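Local coordinates for N-acetylglucosaminidase (Ostrinia furnacalis, PDB 3OZP), which hydrolyses single beta-linked N-acetylglucosamine units from the non-reducing ends of chitooligosaccharides, preferring the shorter chains, at residues R208-M213 against R268-L273; F233-R238 against E324-D329. All coordinates share one frame; numbering follows the deposited sequence.

Interaction 1. Residues R208-M213 against R268-L273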
ATOM      1  N   ARG A 208     -15.328  -3.170  -2.794  1.00 17.78           N
ATOM      2  CA  ARG A 208     -14.487  -3.683  -1.710  1.00 18.06           C
ATOM      3  C   ARG A 208     -14.338  -2.652  -0.573  1.00 18.29           C
ATOM      4  O   ARG A 208     -14.375  -3.012   0.611  1.00 18.53           O
ATOM      5  CB  ARG A 208     -13.115  -4.085  -2.273  1.00 18.48           C
ATOM      6  CG  ARG A 208     -12.176  -4.748  -1.280  1.00 19.18           C
ATOM      7  CD  ARG A 208     -10.906  -5.279  -1.954  1.00 20.21           C
ATOM      8  NE  ARG A 208     -10.022  -4.213  -2.431  1.00 20.75           N
ATOM      9  CZ  ARG A 208      -9.697  -3.998  -3.706  1.00 21.25           C
ATOM     10  NH1 ARG A 208     -10.176  -4.780  -4.673  1.00 21.45           N
ATOM     11  NH2 ARG A 208      -8.879  -2.998  -4.017  1.00 20.62           N
ATOM     12  N   THR A 209     -14.171  -1.383  -0.946  1.00 18.00           N
ATOM     13  CA  THR A 209     -14.134  -0.261  -0.002  1.00 18.42           C
ATOM     14  C   THR A 209     -15.431  -0.159   0.811  1.00 18.48           C
ATOM     15  O   THR A 209     -15.397   0.038   2.031  1.00 18.42           O
ATOM     16  CB  THR A 209     -13.881   1.066  -0.747  1.00 18.33           C
ATOM     17  OG1 THR A 209     -12.635   0.984  -1.441  1.00 19.13           O
ATOM     18  CG2 THR A 209     -13.844   2.252   0.214  1.00 17.90           C
ATOM     19  N   ILE A 210     -16.563  -0.293   0.126  1.00 18.70           N
ATOM     20  CA  ILE A 210     -17.876  -0.295   0.779  1.00 19.11           C
ATOM     21  C   ILE A 210     -18.017  -1.462   1.771  1.00 19.34           C
ATOM     22  O   ILE A 210     -18.538  -1.278   2.877  1.00 19.53           O
ATOM     23  CB  ILE A 210     -19.031  -0.243  -0.259  1.00 19.05           C
ATOM     24  CG1 ILE A 210     -19.033   1.128  -0.956  1.00 19.05           C
ATOM     25  CG2 ILE A 210     -20.392  -0.516   0.411  1.00 18.92           C
ATOM     26  CD1 ILE A 210     -19.852   1.208  -2.236  1.00 19.43           C
ATOM     27  N   GLU A 211     -17.537  -2.645   1.386  1.00 19.80           N
ATOM     28  CA  GLU A 211     -17.519  -3.808   2.289  1.00 20.43           C
ATOM     29  C   GLU A 211     -16.783  -3.515   3.596  1.00 19.79           C
ATOM     30  O   GLU A 211     -17.289  -3.812   4.684  1.00 19.52           O
ATOM     31  CB  GLU A 211     -16.887  -5.027   1.614  1.00 20.88           C
ATOM     32  CG  GLU A 211     -17.700  -5.598   0.475  1.00 24.68           C
ATOM     33  CD  GLU A 211     -17.185  -6.942   0.006  1.00 30.02           C
ATOM     34  OE1 GLU A 211     -16.031  -7.012  -0.477  1.00 32.83           O
ATOM     35  OE2 GLU A 211     -17.944  -7.932   0.114  1.00 32.96           O
ATOM     36  N   ALA A 212     -15.591  -2.932   3.480  1.00 19.28           N
ATOM     37  CA  ALA A 212     -14.778  -2.585   4.644  1.00 19.29           C
ATOM     38  C   ALA A 212     -15.400  -1.450   5.460  1.00 19.13           C
ATOM     39  O   ALA A 212     -15.268  -1.421   6.685  1.00 19.34           O
ATOM     40  CB  ALA A 212     -13.356  -2.234   4.218  1.00 19.25           C
ATOM     41  N   MET A 213     -16.075  -0.526   4.780  1.00 19.01           N
ATOM     42  CA  MET A 213     -16.781   0.572   5.450  1.00 19.03           C
ATOM     43  C   MET A 213     -17.881   0.030   6.357  1.00 19.07           C
ATOM     44  O   MET A 213     -17.979   0.417   7.524  1.00 19.17           O
ATOM     45  CB  MET A 213     -17.379   1.549   4.436  1.00 18.67           C
ATOM     46  CG  MET A 213     -16.353   2.446   3.751  1.00 18.53           C
ATOM     47  SD  MET A 213     -17.058   3.452   2.435  1.00 18.18           S
ATOM     48  CE  MET A 213     -18.191   4.480   3.361  1.00 18.45           C
ATOM     49  N   ARG A 268     -25.686  -2.301   2.386  1.00 21.39           N
ATOM     50  CA  ARG A 268     -24.700  -2.275   3.464  1.00 21.04           C
ATOM     51  C   ARG A 268     -24.771  -1.005   4.323  1.00 20.60           C
ATOM     52  O   ARG A 268     -23.863  -0.728   5.113  1.00 20.51           O
ATOM     53  CB  ARG A 268     -23.292  -2.482   2.894  1.00 21.09           C
ATOM     54  CG  ARG A 268     -23.000  -3.935   2.550  1.00 21.19           C
ATOM     55  CD  ARG A 268     -21.979  -4.076   1.437  1.00 21.35           C
ATOM     56  NE  ARG A 268     -21.910  -5.459   0.957  1.00 21.45           N
ATOM     57  CZ  ARG A 268     -22.726  -5.989   0.047  1.00 22.13           C
ATOM     58  NH1 ARG A 268     -23.681  -5.255  -0.521  1.00 21.40           N
ATOM     59  NH2 ARG A 268     -22.574  -7.258  -0.315  1.00 22.31           N
ATOM     60  N   GLY A 269     -25.861  -0.256   4.181  1.00 20.29           N
ATOM     61  CA  GLY A 269     -26.081   0.952   4.982  1.00 19.82           C
ATOM     62  C   GLY A 269     -25.167   2.106   4.612  1.00 19.68           C
ATOM     63  O   GLY A 269     -24.917   2.996   5.429  1.00 19.66           O
ATOM     64  N   VAL A 270     -24.675   2.095   3.374  1.00 19.25           N
ATOM     65  CA  VAL A 270     -23.769   3.134   2.888  1.00 18.98           C
ATOM     66  C   VAL A 270     -24.418   3.999   1.802  1.00 19.12           C
ATOM     67  O   VAL A 270     -24.764   3.521   0.718  1.00 18.76           O
ATOM     68  CB  VAL A 270     -22.420   2.546   2.387  1.00 19.07           C
ATOM     69  CG1 VAL A 270     -21.540   3.638   1.738  1.00 18.90           C
ATOM     70  CG2 VAL A 270     -21.677   1.864   3.523  1.00 18.07           C
ATOM     71  N   ARG A 271     -24.586   5.273   2.140  1.00 19.13           N
ATOM     72  CA  ARG A 271     -25.045   6.324   1.239  1.00 19.71           C
ATOM     73  C   ARG A 271     -23.930   6.656   0.244  1.00 19.47           C
ATOM     74  O   ARG A 271     -22.816   6.990   0.645  1.00 19.43           O
ATOM     75  CB  ARG A 271     -25.378   7.561   2.088  1.00 19.78           C
ATOM     76  CG  ARG A 271     -25.544   8.882   1.353  1.00 21.92           C
ATOM     77  CD  ARG A 271     -25.276  10.058   2.303  1.00 23.12           C
ATOM     78  NE  ARG A 271     -26.404  10.356   3.191  1.00 25.05           N
ATOM     79  CZ  ARG A 271     -26.392  10.257   4.523  1.00 25.77           C
ATOM     80  NH1 ARG A 271     -27.480  10.571   5.212  1.00 25.69           N
ATOM     81  NH2 ARG A 271     -25.307   9.852   5.174  1.00 26.06           N
ATOM     82  N   VAL A 272     -24.230   6.548  -1.049  1.00 19.19           N
ATOM     83  CA  VAL A 272     -23.274   6.935  -2.087  1.00 18.96           C
ATOM     84  C   VAL A 272     -23.584   8.355  -2.559  1.00 18.64           C
ATOM     85  O   VAL A 272     -24.562   8.596  -3.265  1.00 18.79           O
ATOM     86  CB  VAL A 272     -23.233   5.915  -3.261  1.00 18.95           C
ATOM     87  CG1 VAL A 272     -22.214   6.346  -4.318  1.00 18.74           C
ATOM     88  CG2 VAL A 272     -22.902   4.521  -2.741  1.00 18.75           C
ATOM     89  N   LEU A 273     -22.733   9.287  -2.148  1.00 18.87           N
ATOM     90  CA  LEU A 273     -22.964  10.715  -2.311  1.00 18.90           C
ATOM     91  C   LEU A 273     -22.033  11.287  -3.391  1.00 18.79           C
ATOM     92  O   LEU A 273     -20.818  11.345  -3.197  1.00 18.89           O
ATOM     93  CB  LEU A 273     -22.725  11.415  -0.964  1.00 19.12           C
ATOM     94  CG  LEU A 273     -23.284  12.807  -0.657  1.00 19.86           C
ATOM     95  CD1 LEU A 273     -23.040  13.156   0.817  1.00 20.18           C
ATOM     96  CD2 LEU A 273     -22.704  13.891  -1.561  1.00 19.73           C
TER
HETATM   97  O   HOH W   1     -20.592  -8.837   0.539  1.00 42.54           O
HETATM   98  O   HOH W   2     -19.978  -6.882   2.335  1.00 63.81           O

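Interaction 2. Residues F233-R238 against E324-D329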
ATOM      1  N   PHE A 233     -17.323  10.020 -15.335  1.00 18.44           N
ATOM      2  CA  PHE A 233     -18.768   9.877 -15.195  1.00 19.23           C
ATOM      3  C   PHE A 233     -19.453   9.860 -16.561  1.00 19.60           C
ATOM      4  O   PHE A 233     -19.320  10.806 -17.338  1.00 19.67           O
ATOM      5  CB  PHE A 233     -19.367  10.989 -14.315  1.00 18.84           C
ATOM      6  CG  PHE A 233     -20.876  10.971 -14.262  1.00 19.35           C
ATOM      7  CD1 PHE A 233     -21.618  12.042 -14.754  1.00 19.12           C
ATOM      8  CD2 PHE A 233     -21.553   9.871 -13.742  1.00 19.10           C
ATOM      9  CE1 PHE A 233     -23.011  12.025 -14.711  1.00 20.40           C
ATOM     10  CE2 PHE A 233     -22.946   9.841 -13.702  1.00 18.97           C
ATOM     11  CZ  PHE A 233     -23.677  10.917 -14.188  1.00 19.54           C
ATOM     12  N   VAL A 234     -20.181   8.783 -16.843  1.00 20.07           N
ATOM     13  CA  VAL A 234     -20.903   8.665 -18.108  1.00 21.06           C
ATOM     14  C   VAL A 234     -22.203   9.480 -18.072  1.00 21.38           C
ATOM     15  O   VAL A 234     -23.214   9.038 -17.511  1.00 21.35           O
ATOM     16  CB  VAL A 234     -21.156   7.184 -18.510  1.00 21.21           C
ATOM     17  CG1 VAL A 234     -22.069   7.091 -19.738  1.00 21.91           C
ATOM     18  CG2 VAL A 234     -19.835   6.489 -18.793  1.00 20.84           C
ATOM     19  N   THR A 235     -22.137  10.680 -18.649  1.00 21.97           N
ATOM     20  CA  THR A 235     -23.304  11.543 -18.871  1.00 22.99           C
ATOM     21  C   THR A 235     -23.939  11.148 -20.184  1.00 23.12           C
ATOM     22  O   THR A 235     -23.362  11.395 -21.238  1.00 23.07           O
ATOM     23  CB  THR A 235     -22.894  13.018 -19.109  1.00 23.11           C
ATOM     24  OG1 THR A 235     -21.668  13.326 -18.438  1.00 24.24           O
ATOM     25  CG2 THR A 235     -23.991  13.980 -18.700  1.00 23.37           C
ATOM     26  N   THR A 236     -25.129  10.559 -20.130  1.00 23.76           N
ATOM     27  CA  THR A 236     -25.866  10.211 -21.345  1.00 24.46           C
ATOM     28  C   THR A 236     -26.256  11.467 -22.135  1.00 24.54           C
ATOM     29  O   THR A 236     -26.204  11.473 -23.371  1.00 24.52           O
ATOM     30  CB  THR A 236     -27.111   9.349 -21.025  1.00 24.42           C
ATOM     31  OG1 THR A 236     -26.706   8.198 -20.278  1.00 25.32           O
ATOM     32  CG2 THR A 236     -27.819   8.885 -22.302  1.00 25.18           C
ATOM     33  N   LYS A 237     -26.610  12.534 -21.419  1.00 24.44           N
ATOM     34  CA  LYS A 237     -27.064  13.776 -22.055  1.00 24.60           C
ATOM     35  C   LYS A 237     -25.948  14.628 -22.652  1.00 24.33           C
ATOM     36  O   LYS A 237     -26.170  15.355 -23.623  1.00 24.28           O
ATOM     37  CB  LYS A 237     -27.918  14.603 -21.087  1.00 24.83           C
ATOM     38  CG  LYS A 237     -29.244  13.948 -20.775  1.00 25.68           C
ATOM     39  CD  LYS A 237     -30.060  14.737 -19.769  1.00 27.06           C
ATOM     40  CE  LYS A 237     -31.421  14.080 -19.599  1.00 28.10           C
ATOM     41  NZ  LYS A 237     -32.290  14.833 -18.662  1.00 29.80           N
ATOM     42  N   ARG A 238     -24.752  14.548 -22.075  1.00 23.79           N
ATOM     43  CA  ARG A 238     -23.598  15.280 -22.605  1.00 23.63           C
ATOM     44  C   ARG A 238     -22.402  14.333 -22.790  1.00 23.69           C
ATOM     45  O   ARG A 238     -21.377  14.469 -22.110  1.00 23.40           O
ATOM     46  CB  ARG A 238     -23.240  16.473 -21.707  1.00 23.65           C
ATOM     47  CG  ARG A 238     -24.376  17.481 -21.478  1.00 23.43           C
ATOM     48  CD  ARG A 238     -24.640  18.361 -22.702  1.00 24.09           C
ATOM     49  NE  ARG A 238     -25.775  19.256 -22.482  1.00 25.13           N
ATOM     50  CZ  ARG A 238     -26.128  20.257 -23.288  1.00 25.31           C
ATOM     51  NH1 ARG A 238     -25.442  20.512 -24.396  1.00 25.00           N
ATOM     52  NH2 ARG A 238     -27.179  21.009 -22.987  1.00 24.88           N
ATOM     53  N   GLU A 324     -27.237  21.423 -15.728  1.00 23.87           N
ATOM     54  CA  GLU A 324     -28.539  20.799 -15.510  1.00 23.86           C
ATOM     55  C   GLU A 324     -28.531  19.348 -15.969  1.00 23.47           C
ATOM     56  O   GLU A 324     -29.034  18.471 -15.268  1.00 23.22           O
ATOM     57  CB  GLU A 324     -29.648  21.564 -16.235  1.00 24.34           C
ATOM     58  CG  GLU A 324     -31.056  21.076 -15.884  1.00 26.45           C
ATOM     59  CD  GLU A 324     -32.158  21.858 -16.580  1.00 29.14           C
ATOM     60  OE1 GLU A 324     -31.980  23.068 -16.844  1.00 30.68           O
ATOM     61  OE2 GLU A 324     -33.214  21.257 -16.856  1.00 30.78           O
ATOM     62  N   ASP A 325     -27.951  19.106 -17.144  1.00 22.82           N
ATOM     63  CA  ASP A 325     -27.875  17.764 -17.712  1.00 22.36           C
ATOM     64  C   ASP A 325     -26.983  16.830 -16.891  1.00 21.64           C
ATOM     65  O   ASP A 325     -27.352  15.685 -16.650  1.00 21.41           O
ATOM     66  CB  ASP A 325     -27.402  17.821 -19.170  1.00 22.62           C
ATOM     67  CG  ASP A 325     -28.471  18.367 -20.121  1.00 24.16           C
ATOM     68  OD1 ASP A 325     -28.128  18.636 -21.289  1.00 25.68           O
ATOM     69  OD2 ASP A 325     -29.647  18.529 -19.711  1.00 25.46           O
ATOM     70  N   ILE A 326     -25.816  17.320 -16.468  1.00 21.17           N
ATOM     71  CA  ILE A 326     -24.901  16.527 -15.636  1.00 20.88           C
ATOM     72  C   ILE A 326     -25.580  16.154 -14.315  1.00 20.83           C
ATOM     73  O   ILE A 326     -25.627  14.973 -13.953  1.00 20.47           O
ATOM     74  CB  ILE A 326     -23.561  17.261 -15.370  1.00 20.89           C
ATOM     75  CG1 ILE A 326     -22.766  17.424 -16.675  1.00 20.97           C
ATOM     76  CG2 ILE A 326     -22.715  16.510 -14.319  1.00 20.64           C
ATOM     77  CD1 ILE A 326     -21.704  18.516 -16.620  1.00 20.84           C
ATOM     78  N   TYR A 327     -26.127  17.158 -13.623  1.00 20.70           N
ATOM     79  CA  TYR A 327     -26.782  16.940 -12.332  1.00 20.92           C
ATOM     80  C   TYR A 327     -27.955  15.978 -12.478  1.00 20.96           C
ATOM     81  O   TYR A 327     -28.166  15.113 -11.632  1.00 21.07           O
ATOM     82  CB  TYR A 327     -27.276  18.258 -11.710  1.00 20.51           C
ATOM     83  CG  TYR A 327     -26.233  19.333 -11.447  1.00 20.63           C
ATOM     84  CD1 TYR A 327     -24.889  19.018 -11.233  1.00 19.82           C
ATOM     85  CD2 TYR A 327     -26.614  20.674 -11.369  1.00 20.01           C
ATOM     86  CE1 TYR A 327     -23.949  20.017 -10.979  1.00 20.12           C
ATOM     87  CE2 TYR A 327     -25.690  21.678 -11.115  1.00 19.87           C
ATOM     88  CZ  TYR A 327     -24.359  21.348 -10.920  1.00 19.87           C
ATOM     89  OH  TYR A 327     -23.446  22.351 -10.675  1.00 19.20           O
ATOM     90  N   SER A 328     -28.705  16.128 -13.567  1.00 21.53           N
ATOM     91  CA  SER A 328     -29.858  15.278 -13.848  1.00 22.04           C
ATOM     92  C   SER A 328     -29.458  13.820 -14.091  1.00 21.82           C
ATOM     93  O   SER A 328     -30.102  12.900 -13.580  1.00 21.69           O
ATOM     94  CB  SER A 328     -30.645  15.835 -15.036  1.00 22.32           C
ATOM     95  OG  SER A 328     -31.840  15.104 -15.234  1.00 24.84           O
ATOM     96  N   ASP A 329     -28.388  13.618 -14.858  1.00 21.50           N
ATOM     97  CA  ASP A 329     -27.831  12.284 -15.073  1.00 21.72           C
ATOM     98  C   ASP A 329     -27.295  11.686 -13.763  1.00 21.42           C
ATOM     99  O   ASP A 329     -27.488  10.501 -13.496  1.00 21.33           O
ATOM    100  CB  ASP A 329     -26.752  12.303 -16.168  1.00 21.43           C
ATOM    101  CG  ASP A 329     -27.347  12.358 -17.582  1.00 22.84           C
ATOM    102  OD1 ASP A 329     -26.629  12.757 -18.528  1.00 22.86           O
ATOM    103  OD2 ASP A 329     -28.535  12.008 -17.751  1.00 22.69           O
TER
HETATM  104  O   HOH W   3     -31.670  17.480 -18.082  1.00 32.57           O
HETATM  105  O   HOH W   4     -31.145  12.632 -16.616  1.00 32.83           O

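Interaction 1. Residues R208-M213 against R268-L273
I210 and V270 meet branch to branch: the CG2 methyl of I210 lies 4.1 Å from CG2 of V270, the two side chains slanting across each other. The first torsion of I210 (chi1 -68°) turns CG1 to the side of the backbone N and sends CG2 out opposite that N, and this branch makes the contact. That methyl also rests on R268, with I210 CG2 4.0 Å from R268 CD and the two chains nearly perpendicular. V270 uses its other branch for M213, whose thioether bends at its end (chi3 64°); the terminal methyl CE of M213 comes to 3.8 Å from CG1 of V270, again at about a right angle. Helix 203-215, which follows barrel strand 189-195, thereby packs against the turn between helix 255-267 and strand 271-278 of the TIM barrel. That turn is a Schellman motif with G269, at positive phi, as its C-prime residue. F264, V261 and F221 add further apolar cover around I210, M213 and V270. Where E211 and R268 are partly exposed, the CG of E211 sits 4.2 Å from NE of R268, while the charged groups stay apart and are joined through two waters. One water gives a hydrogen to E211 OE2 and accepts from R268 NH2 at 2.7 Å; the second does likewise between E211 OE2 and R268 NE, reaching NE at 2.8 Å. Both waters lie in the guanidinium plane, at its edge. NH1 of R268 turns back to the carbonyl O of F264, whose ring also makes a cation-pi contact with this arginine.

Interaction 2. Residues F233-R238 against E324-D329
R238 and D325 form the salt bridge of this contact. D325 OD1 takes NE of R238 at 2.7 Å on its anti side, at an N-H...O angle of 136° with OD1 tilted out of the guanidinium plane, and a weak second bond from NH2; the bend of the arginine at chi2 (-74°) carries its guanidinium over to the carboxylate, and Y322 adds a cation-pi contact. With an alanine in place of R238, D325 OD1 would probably lose its charged mate and Y322 its cation-pi partner. The other direct bond is straighter: K237 N donates to the syn lone pair of D329 OD1 at 2.9 Å (168°). Two waters add indirect links: one joins K237 NZ to D325 OD2, another joins S328 OG and D329 OD2, with a weak bond from NZ. In van der Waals contact, F233 brings its ring edge, at CZ, to 3.7 Å from the backbone carbon D329 C; the apolar pair is T235 CG2 and I326 CG1, 4.2 Å apart. These bonds, waters and van der Waals contacts lay the loop between strand 220-224 and helix 240-245 along helix 317-333, a loop-on-helix packing within the TIM-barrel catalytic domain of glycosyl hydrolase family 20.

How the interactions relate
Both contacts belong to the same eight-stranded barrel, their centres 23 Å apart and their nearest atoms about 10 Å from each other, without touching. Along the chain the segments alternate: 208-213, 233-238, 268-273, 324-329. Interaction 1 lies near the centre of the chain and away from the active site; it is packing between barrel elements, joining helix 203-215 to the turn just before strand 271-278. The centre of interaction 2 is about 25 Å from that of the chain, where a strand-to-helix loop is seated against helix 317-333; its F233 side chain is about 11 Å from that of D227, inferred to be catalytic. Helix 255-267 is touched from both, by I210 and by F233.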